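Local coordinates for maternal effect protein oskar (Drosophila melanogaster, PDB 5A4A), which helps induce the Drosophila germline and, through this SGNH-hydrolase-like OSK domain, probably binds RNA in the germ plasm, at residues 26-34 with 52-61; 63-71 with 102-113. One frame throughout, in Å; residues are numbered along the deposited sequence.

Contact 1 (26-34 with 52-61); sequences PLMGDDFML and LQSGLCVSGL
Leu34 is the main bump here: its forked end reaches from the first turn of helix 31-40 onto the hairpin made by residues 52-61. CG stands anti to the backbone N (chi1 -178°), which turns the forked end toward the hairpin; CD1 lies 3.6 Å from Ser54 CB and also meets Cys57 CB, while CD2 rests 3.6 Å from Leu52 O. A branched leucine can make both contacts at once. Cys57 packs beside it, its small SG tucked 3.7 Å from Leu27 CB and also touching Met33 CB. On the other face of the sheet, Met28 and Leu56 cross obliquely, CB to CB at 3.7 Å. Between these faces the strands pair in parallel: Gly29 N donates to Leu56 O, and Val58 N to Gly29 O at 2.9 Å. Gly29 fits because a CB would run into Met33 CB. Past the strand, Asp30 caps the helix through OD1 and Phe32 N, and Ser59 OG gives a short 2.6 Å bond to the syn side of Asp31 OD2. Strand 25-29 is flanked by strands 56-58 and 80-84, with helix 63-71 covering the Met28 and Leu61 side chains, an arrangement consistent with the SGNH-hydrolase fold.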
loop_
_atom_site.group_PDB
_atom_site.type_symbol
_atom_site.label_atom_id
_atom_site.label_comp_id
_atom_site.label_asym_id
_atom_site.label_seq_id
_atom_site.Cartn_x
_atom_site.Cartn_y
_atom_site.Cartn_z
ATOM N N PRO A 26 -5.514 -10.429 3.787
ATOM C CA PRO A 26 -4.991 -9.996 2.485
ATOM C C PRO A 26 -4.314 -8.632 2.627
ATOM O O PRO A 26 -4.755 -7.821 3.442
ATOM C CB PRO A 26 -6.256 -9.855 1.627
ATOM C CG PRO A 26 -7.274 -10.751 2.289
ATOM C CD PRO A 26 -6.975 -10.623 3.769
ATOM N N LEU A 27 -3.245 -8.415 1.872
ATOM C CA LEU A 27 -2.547 -7.138 1.831
ATOM C C LEU A 27 -2.907 -6.424 0.554
ATOM O O LEU A 27 -2.836 -7.014 -0.528
ATOM C CB LEU A 27 -1.039 -7.357 1.833
ATOM C CG LEU A 27 -0.428 -7.883 3.119
ATOM C CD1 LEU A 27 1.019 -8.254 2.866
ATOM C CD2 LEU A 27 -0.527 -6.810 4.193
ATOM N N MET A 28 -3.257 -5.148 0.664
ATOM C CA MET A 28 -3.469 -4.342 -0.537
ATOM C C MET A 28 -2.506 -3.169 -0.538
ATOM O O MET A 28 -2.398 -2.457 0.446
ATOM C CB MET A 28 -4.907 -3.829 -0.620
ATOM C CG MET A 28 -5.138 -2.953 -1.853
ATOM S SD MET A 28 -6.879 -2.751 -2.277
ATOM C CE MET A 28 -7.477 -1.701 -0.949
ATOM N N GLY A 29 -1.791 -2.969 -1.631
ATOM C CA GLY A 29 -0.817 -1.893 -1.652
ATOM C C GLY A 29 -0.067 -1.847 -2.962
ATOM O O GLY A 29 -0.471 -2.479 -3.918
ATOM N N ASP A 30 1.025 -1.093 -2.977
ATOM C CA ASP A 30 1.839 -0.903 -4.180
ATOM C C ASP A 30 3.179 -1.649 -4.067
ATOM O O ASP A 30 3.264 -2.644 -3.353
ATOM C CB ASP A 30 2.006 0.603 -4.449
ATOM C CG ASP A 30 2.536 1.358 -3.246
ATOM O OD1 ASP A 30 3.483 0.864 -2.598
ATOM O OD2 ASP A 30 2.010 2.455 -2.941
ATOM N N ASP A 31 4.227 -1.195 -4.764
ATOM C CA ASP A 31 5.517 -1.890 -4.695
ATOM C C ASP A 31 6.088 -2.053 -3.301
ATOM O O ASP A 31 6.800 -3.020 -3.057
ATOM C CB ASP A 31 6.587 -1.212 -5.549
ATOM C CG ASP A 31 6.493 -1.586 -7.009
ATOM O OD1 ASP A 31 6.878 -2.733 -7.362
ATOM O OD2 ASP A 31 6.050 -0.726 -7.799
ATOM N N PHE A 32 5.809 -1.115 -2.393
ATOM C CA PHE A 32 6.401 -1.218 -1.054
ATOM C C PHE A 32 5.907 -2.441 -0.287
ATOM O O PHE A 32 6.705 -3.221 0.224
ATOM C CB PHE A 32 6.213 0.062 -0.237
ATOM C CG PHE A 32 6.960 1.236 -0.793
ATOM C CD1 PHE A 32 8.349 1.285 -0.732
ATOM C CD2 PHE A 32 6.281 2.282 -1.387
ATOM C CE1 PHE A 32 9.041 2.361 -1.251
ATOM C CE2 PHE A 32 6.972 3.366 -1.907
ATOM C CZ PHE A 32 8.356 3.396 -1.848
ATOM N N MET A 33 4.596 -2.613 -0.209
ATOM C CA MET A 33 4.057 -3.808 0.418
ATOM C C MET A 33 4.280 -5.062 -0.432
ATOM O O MET A 33 4.488 -6.139 0.114
ATOM C CB MET A 33 2.582 -3.624 0.783
ATOM C CG MET A 33 2.360 -2.687 1.969
ATOM S SD MET A 33 3.162 -3.319 3.448
ATOM C CE MET A 33 2.476 -4.960 3.447
ATOM N N LEU A 34 4.268 -4.920 -1.760
ATOM C CA LEU A 34 4.598 -6.041 -2.641
ATOM C C LEU A 34 5.982 -6.596 -2.292
ATOM O O LEU A 34 6.159 -7.805 -2.135
ATOM C CB LEU A 34 4.546 -5.616 -4.109
ATOM C CG LEU A 34 4.821 -6.711 -5.155
ATOM C CD1 LEU A 34 3.885 -7.887 -4.942
ATOM C CD2 LEU A 34 4.661 -6.174 -6.570
ATOM N N LEU A 52 4.115 -6.153 -12.224
ATOM C CA LEU A 52 4.357 -7.082 -11.137
ATOM C C LEU A 52 3.260 -6.924 -10.095
ATOM O O LEU A 52 2.924 -5.805 -9.700
ATOM C CB LEU A 52 5.680 -6.739 -10.470
ATOM C CG LEU A 52 6.536 -7.856 -9.904
ATOM C CD1 LEU A 52 6.899 -8.834 -11.025
ATOM C CD2 LEU A 52 7.779 -7.250 -9.302
ATOM N N GLN A 53 2.712 -8.044 -9.643
ATOM C CA GLN A 53 1.699 -7.996 -8.595
ATOM C C GLN A 53 1.556 -9.347 -7.925
ATOM O O GLN A 53 1.980 -10.366 -8.468
ATOM C CB GLN A 53 0.357 -7.556 -9.177
ATOM C CG GLN A 53 -0.150 -8.433 -10.328
ATOM C CD GLN A 53 -1.169 -7.704 -11.183
ATOM O OE1 GLN A 53 -2.374 -7.738 -10.901
ATOM N NE2 GLN A 53 -0.689 -7.015 -12.218
ATOM N N SER A 54 0.951 -9.342 -6.742
ATOM C CA SER A 54 0.669 -10.557 -5.998
ATOM C C SER A 54 -0.573 -10.235 -5.204
ATOM O O SER A 54 -0.513 -9.419 -4.300
ATOM C CB SER A 54 1.804 -10.881 -5.028
ATOM O OG SER A 54 1.533 -12.070 -4.306
ATOM N N GLY A 55 -1.695 -10.844 -5.562
ATOM C CA GLY A 55 -2.960 -10.517 -4.924
ATOM C C GLY A 55 -3.311 -9.051 -5.115
ATOM O O GLY A 55 -3.275 -8.535 -6.236
ATOM N N LEU A 56 -3.656 -8.380 -4.015
ATOM C CA LEU A 56 -4.037 -6.973 -4.063
ATOM C C LEU A 56 -2.841 -6.023 -3.921
ATOM O O LEU A 56 -3.019 -4.812 -3.791
ATOM C CB LEU A 56 -5.097 -6.677 -2.985
ATOM C CG LEU A 56 -6.327 -7.588 -3.037
ATOM C CD1 LEU A 56 -7.272 -7.279 -1.871
ATOM C CD2 LEU A 56 -7.063 -7.446 -4.359
ATOM N N CYS A 57 -1.626 -6.566 -3.952
ATOM C CA CYS A 57 -0.421 -5.742 -4.034
ATOM C C CYS A 57 0.040 -5.644 -5.477
ATOM O O CYS A 57 0.453 -6.639 -6.056
ATOM C CB CYS A 57 0.713 -6.334 -3.182
ATOM S SG CYS A 57 0.406 -6.146 -1.398
ATOM N N VAL A 58 -0.030 -4.444 -6.048
ATOM C CA VAL A 58 0.255 -4.234 -7.468
ATOM C C VAL A 58 1.221 -3.063 -7.657
ATOM O O VAL A 58 0.999 -1.983 -7.107
ATOM C CB VAL A 58 -1.056 -3.898 -8.235
ATOM C CG1 VAL A 58 -0.791 -3.743 -9.744
ATOM C CG2 VAL A 58 -2.149 -4.961 -7.969
ATOM N N SER A 59 2.281 -3.264 -8.441
ATOM C CA SER A 59 3.170 -2.159 -8.776
ATOM C C SER A 59 2.388 -1.023 -9.440
ATOM O O SER A 59 1.622 -1.252 -10.377
ATOM C CB SER A 59 4.286 -2.623 -9.722
ATOM O OG SER A 59 5.120 -1.524 -10.064
ATOM N N GLY A 60 2.574 0.196 -8.943
ATOM C CA GLY A 60 1.898 1.352 -9.510
ATOM C C GLY A 60 0.445 1.527 -9.097
ATOM O O GLY A 60 -0.268 2.342 -9.694
ATOM N N LEU A 61 -0.004 0.786 -8.084
ATOM C CA LEU A 61 -1.397 0.890 -7.637
ATOM C C LEU A 61 -1.657 2.220 -6.930
ATOM O O LEU A 61 -1.101 2.493 -5.869
ATOM C CB LEU A 61 -1.772 -0.268 -6.701
ATOM C CG LEU A 61 -3.273 -0.526 -6.499
ATOM C CD1 LEU A 61 -3.910 -1.118 -7.771
ATOM C CD2 LEU A 61 -3.522 -1.423 -5.294
HETATM O O HOH W 1 -3.413 -9.549 -1.436
HETATM O O HOH W 2 -0.139 3.903 -3.727
HETATM O O HOH W 3 4.308 0.948 -6.804
#

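Contact 2 (63-71 with 102-113); sequences INGARNRLK and DFRLLIKEMHNM. With SO4 (sulfate ion), chain G.
Arg67 lies across helix 96-112 with its guanidinium laid flat on Leu105, whose CB sits 3.6 Å above the plane, over its centre. The Arg67 side chain enters a hole formed by Asp102, Leu105, Leu106 and Glu109, and the bend at chi3 (67°) turns its end toward a sulfate. NH1 and NH2 grip sulfate O3 and O2 in two nearly straight bonds, at 2.8 Å for NH1 to O3; NH1 also donates to Asn64 OD1 from above the amide plane. The Glu109 side chain slants across the arginine stem, OE1 3.3 Å from Arg67 CB, its carboxylate plane turned 66° from the guanidinium. Leu106 answers as the reciprocal knob, among Ile63, Ala66, Arg67 and Leu70. Farther on, Leu70 CD1 touches Met110 CG at 3.6 Å, and the extended Met113 side chain brings SD to Leu70 CB. Replacing Arg67 with alanine would probably leave the sulfate without its two-pronged grip and uncover Leu105. Asp102 and Glu109 lie at long salt-bridge distance from the guanidinium; the 2.6 Å approach of Glu109 OE2 to Arg67 O would probably favour a retained proton, weakening Glu109 as a charge partner. The site can accept an anion, probably from the crystallisation liquor; a natural ligand is not established.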
loop_
_atom_site.group_PDB
_atom_site.type_symbol
_atom_site.label_atom_id
_atom_site.label_comp_id
_atom_site.label_asym_id
_atom_site.label_seq_id
_atom_site.Cartn_x
_atom_site.Cartn_y
_atom_site.Cartn_z
ATOM N N ILE A 63 -4.653 5.025 -5.355
ATOM C CA ILE A 63 -5.896 4.905 -4.609
ATOM C C ILE A 63 -7.034 4.551 -5.570
ATOM O O ILE A 63 -7.804 3.632 -5.301
ATOM C CB ILE A 63 -6.213 6.192 -3.833
ATOM C CG1 ILE A 63 -5.188 6.404 -2.717
ATOM C CG2 ILE A 63 -7.605 6.125 -3.224
ATOM C CD1 ILE A 63 -5.120 7.847 -2.220
ATOM N N ASN A 64 -7.122 5.256 -6.695
ATOM C CA ASN A 64 -8.108 4.913 -7.726
ATOM C C ASN A 64 -7.886 3.523 -8.315
ATOM O O ASN A 64 -8.843 2.797 -8.594
ATOM C CB ASN A 64 -8.149 5.977 -8.828
ATOM C CG ASN A 64 -8.936 7.200 -8.411
ATOM O OD1 ASN A 64 -9.503 7.234 -7.320
ATOM N ND2 ASN A 64 -8.973 8.214 -9.275
ATOM N N GLY A 65 -6.622 3.144 -8.490
ATOM C CA GLY A 65 -6.301 1.791 -8.913
ATOM C C GLY A 65 -6.846 0.756 -7.942
ATOM O O GLY A 65 -7.342 -0.295 -8.357
ATOM N N ALA A 66 -6.749 1.055 -6.646
ATOM C CA ALA A 66 -7.229 0.148 -5.610
ATOM C C ALA A 66 -8.753 0.055 -5.666
ATOM O O ALA A 66 -9.327 -1.028 -5.536
ATOM C CB ALA A 66 -6.756 0.604 -4.225
ATOM N N ARG A 67 -9.399 1.197 -5.875
ATOM C CA ARG A 67 -10.853 1.250 -6.024
ATOM C C ARG A 67 -11.293 0.335 -7.166
ATOM O O ARG A 67 -12.248 -0.439 -7.022
ATOM C CB ARG A 67 -11.306 2.694 -6.281
ATOM C CG ARG A 67 -11.254 3.613 -5.053
ATOM C CD ARG A 67 -11.529 5.077 -5.415
ATOM N NE ARG A 67 -12.904 5.307 -5.863
ATOM C CZ ARG A 67 -13.304 6.387 -6.533
ATOM N NH1 ARG A 67 -12.435 7.342 -6.835
ATOM N NH2 ARG A 67 -14.575 6.516 -6.893
ATOM N N ASN A 68 -10.587 0.420 -8.293
ATOM C CA ASN A 68 -10.861 -0.451 -9.441
ATOM C C ASN A 68 -10.520 -1.910 -9.183
ATOM O O ASN A 68 -11.261 -2.813 -9.592
ATOM C CB ASN A 68 -10.116 0.028 -10.697
ATOM C CG ASN A 68 -10.670 1.330 -11.244
ATOM O OD1 ASN A 68 -11.840 1.655 -11.036
ATOM N ND2 ASN A 68 -9.827 2.085 -11.945
ATOM N N ARG A 69 -9.401 -2.142 -8.508
ATOM C CA ARG A 69 -8.933 -3.502 -8.248
ATOM C C ARG A 69 -9.955 -4.288 -7.425
ATOM O O ARG A 69 -10.205 -5.464 -7.694
ATOM C CB ARG A 69 -7.576 -3.474 -7.540
ATOM C CG ARG A 69 -6.961 -4.852 -7.274
ATOM C CD ARG A 69 -6.533 -5.535 -8.561
ATOM N NE ARG A 69 -6.083 -6.907 -8.332
ATOM C CZ ARG A 69 -6.892 -7.960 -8.270
ATOM N NH1 ARG A 69 -8.208 -7.807 -8.399
ATOM N NH2 ARG A 69 -6.388 -9.170 -8.074
ATOM N N LEU A 70 -10.554 -3.633 -6.429
ATOM C CA LEU A 70 -11.550 -4.293 -5.582
ATOM C C LEU A 70 -12.825 -4.677 -6.318
ATOM O O LEU A 70 -13.515 -5.616 -5.917
ATOM C CB LEU A 70 -11.891 -3.432 -4.362
ATOM C CG LEU A 70 -10.746 -3.284 -3.364
ATOM C CD1 LEU A 70 -11.196 -2.395 -2.204
ATOM C CD2 LEU A 70 -10.312 -4.645 -2.857
ATOM N N LYS A 71 -13.139 -3.952 -7.387
ATOM C CA LYS A 71 -14.292 -4.289 -8.217
ATOM C C LYS A 71 -13.984 -5.547 -9.004
ATOM O O LYS A 71 -14.886 -6.251 -9.454
ATOM C CB LYS A 71 -14.621 -3.155 -9.183
ATOM C CG LYS A 71 -15.027 -1.856 -8.517
ATOM C CD LYS A 71 -15.295 -0.756 -9.545
ATOM C CE LYS A 71 -15.772 0.516 -8.852
ATOM N NZ LYS A 71 -15.952 1.662 -9.791
ATOM N N ASP A 102 -10.157 10.815 -3.293
ATOM C CA ASP A 102 -10.115 9.422 -3.742
ATOM C C ASP A 102 -10.091 8.451 -2.565
ATOM O O ASP A 102 -10.772 7.424 -2.578
ATOM C CB ASP A 102 -8.883 9.178 -4.630
ATOM C CG ASP A 102 -8.951 9.921 -5.951
ATOM O OD1 ASP A 102 -10.030 10.452 -6.293
ATOM O OD2 ASP A 102 -7.919 9.966 -6.662
ATOM N N PHE A 103 -9.306 8.778 -1.543
ATOM C CA PHE A 103 -9.202 7.919 -0.372
ATOM C C PHE A 103 -10.551 7.822 0.363
ATOM O O PHE A 103 -10.960 6.744 0.794
ATOM C CB PHE A 103 -8.089 8.407 0.564
ATOM C CG PHE A 103 -7.800 7.458 1.694
ATOM C CD1 PHE A 103 -6.990 6.358 1.489
ATOM C CD2 PHE A 103 -8.358 7.658 2.951
ATOM C CE1 PHE A 103 -6.722 5.473 2.511
ATOM C CE2 PHE A 103 -8.096 6.773 3.986
ATOM C CZ PHE A 103 -7.282 5.679 3.765
ATOM N N ARG A 104 -11.256 8.944 0.480
ATOM C CA ARG A 104 -12.572 8.939 1.117
ATOM C C ARG A 104 -13.520 8.011 0.349
ATOM O O ARG A 104 -14.280 7.249 0.945
ATOM C CB ARG A 104 -13.117 10.370 1.203
ATOM C CG ARG A 104 -14.535 10.498 1.691
ATOM C CD ARG A 104 -14.945 11.968 1.730
ATOM N NE ARG A 104 -14.436 12.658 2.913
ATOM C CZ ARG A 104 -13.408 13.505 2.926
ATOM N NH1 ARG A 104 -12.747 13.787 1.807
ATOM N NH2 ARG A 104 -13.043 14.074 4.067
ATOM N N LEU A 105 -13.431 8.038 -0.978
ATOM C CA LEU A 105 -14.247 7.155 -1.808
ATOM C C LEU A 105 -13.828 5.680 -1.731
ATOM O O LEU A 105 -14.680 4.798 -1.838
ATOM C CB LEU A 105 -14.267 7.635 -3.262
ATOM C CG LEU A 105 -14.990 8.965 -3.482
ATOM C CD1 LEU A 105 -14.868 9.395 -4.936
ATOM C CD2 LEU A 105 -16.451 8.876 -3.056
ATOM N N LEU A 106 -12.530 5.413 -1.564
ATOM C CA LEU A 106 -12.062 4.038 -1.352
ATOM C C LEU A 106 -12.665 3.465 -0.066
ATOM O O LEU A 106 -13.185 2.344 -0.043
ATOM C CB LEU A 106 -10.525 3.970 -1.299
ATOM C CG LEU A 106 -9.915 2.612 -0.909
ATOM C CD1 LEU A 106 -10.276 1.504 -1.913
ATOM C CD2 LEU A 106 -8.385 2.693 -0.744
ATOM N N ILE A 107 -12.587 4.237 1.002
ATOM C CA ILE A 107 -13.166 3.823 2.279
ATOM C C ILE A 107 -14.673 3.552 2.166
ATOM O O ILE A 107 -15.178 2.554 2.682
ATOM C CB ILE A 107 -12.896 4.867 3.383
ATOM C CG1 ILE A 107 -11.392 5.011 3.642
ATOM C CG2 ILE A 107 -13.606 4.475 4.672
ATOM C CD1 ILE A 107 -10.695 3.726 4.117
ATOM N N LYS A 108 -15.383 4.433 1.472
ATOM C CA LYS A 108 -16.820 4.270 1.276
ATOM C C LYS A 108 -17.138 3.052 0.419
ATOM O O LYS A 108 -18.084 2.320 0.698
ATOM C CB LYS A 108 -17.397 5.544 0.654
ATOM C CG LYS A 108 -18.828 5.463 0.158
ATOM C CD LYS A 108 -19.187 6.786 -0.525
ATOM C CE LYS A 108 -20.305 6.635 -1.544
ATOM N NZ LYS A 108 -21.612 6.385 -0.887
ATOM N N GLU A 109 -16.343 2.833 -0.629
ATOM C CA GLU A 109 -16.541 1.677 -1.493
ATOM C C GLU A 109 -16.309 0.356 -0.750
ATOM O O GLU A 109 -17.069 -0.597 -0.906
ATOM C CB GLU A 109 -15.619 1.761 -2.713
ATOM C CG GLU A 109 -15.537 0.481 -3.500
ATOM C CD GLU A 109 -14.579 0.587 -4.671
ATOM O OE1 GLU A 109 -14.254 1.707 -5.094
ATOM O OE2 GLU A 109 -14.134 -0.449 -5.178
ATOM N N MET A 110 -15.259 0.302 0.057
ATOM C CA MET A 110 -15.013 -0.887 0.865
ATOM C C MET A 110 -16.189 -1.147 1.813
ATOM O O MET A 110 -16.610 -2.291 1.993
ATOM C CB MET A 110 -13.685 -0.760 1.619
ATOM C CG MET A 110 -12.483 -0.759 0.674
ATOM S SD MET A 110 -10.884 -0.751 1.488
ATOM C CE MET A 110 -10.892 -2.383 2.247
ATOM N N HIS A 111 -16.735 -0.082 2.389
ATOM C CA HIS A 111 -17.893 -0.224 3.271
ATOM C C HIS A 111 -19.073 -0.810 2.489
ATOM O O HIS A 111 -19.747 -1.742 2.941
ATOM C CB HIS A 111 -18.268 1.124 3.886
ATOM C CG HIS A 111 -19.272 1.023 4.993
ATOM N ND1 HIS A 111 -20.091 2.064 5.355
ATOM C CD2 HIS A 111 -19.588 -0.013 5.814
ATOM C CE1 HIS A 111 -20.871 1.684 6.357
ATOM N NE2 HIS A 111 -20.580 0.429 6.650
ATOM N N ASN A 112 -19.311 -0.267 1.302
ATOM C CA ASN A 112 -20.369 -0.787 0.445
ATOM C C ASN A 112 -20.151 -2.243 0.000
ATOM O O ASN A 112 -21.117 -2.977 -0.241
ATOM C CB ASN A 112 -20.586 0.142 -0.754
ATOM C CG ASN A 112 -21.224 1.462 -0.354
ATOM O OD1 ASN A 112 -21.898 1.549 0.674
ATOM N ND2 ASN A 112 -21.019 2.494 -1.166
ATOM N N MET A 113 -18.893 -2.665 -0.088
ATOM C CA MET A 113 -18.568 -4.044 -0.440
ATOM C C MET A 113 -18.503 -4.961 0.772
ATOM O O MET A 113 -18.259 -6.165 0.628
ATOM C CB MET A 113 -17.234 -4.104 -1.184
ATOM C CG MET A 113 -17.271 -3.439 -2.531
ATOM S SD MET A 113 -15.649 -3.489 -3.296
ATOM C CE MET A 113 -16.048 -2.899 -4.937
HETATM S S SO4 G . -14.647 9.704 -8.886
HETATM O O1 SO4 G . -14.535 9.549 -10.337
HETATM O O2 SO4 G . -15.525 8.655 -8.368
HETATM O O3 SO4 G . -13.313 9.594 -8.293
HETATM O O4 SO4 G . -15.204 11.012 -8.552
HETATM O O HOH W 4 -5.929 7.882 -7.123
HETATM O O HOH W 5 -10.772 10.808 -8.908
HETATM O O HOH W 6 -15.628 4.122 -5.482
#

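In the fold
Contact 1 closes before contact 2 opens, so the two come in series along the chain, with centres about 15 Å apart. A short turn ending at Leu61 leads from strand 56-58 toward helix 63-71, the element that joins them: one flank of this helix lies against Met28 and Leu61 of contact 1, while another packs against helix 96-112. The contacts touch where Met28 SD lies 3.9 Å from Ala66 CB and where Leu56 CD2 meets Arg69 CG. Contact 1 is buried, about 6 Å from the centre of the chain, whereas contact 2 lies about 13 Å out and is partly buried. Through the shared helix, the paired strands and the outer helix are linked within the single OSK domain.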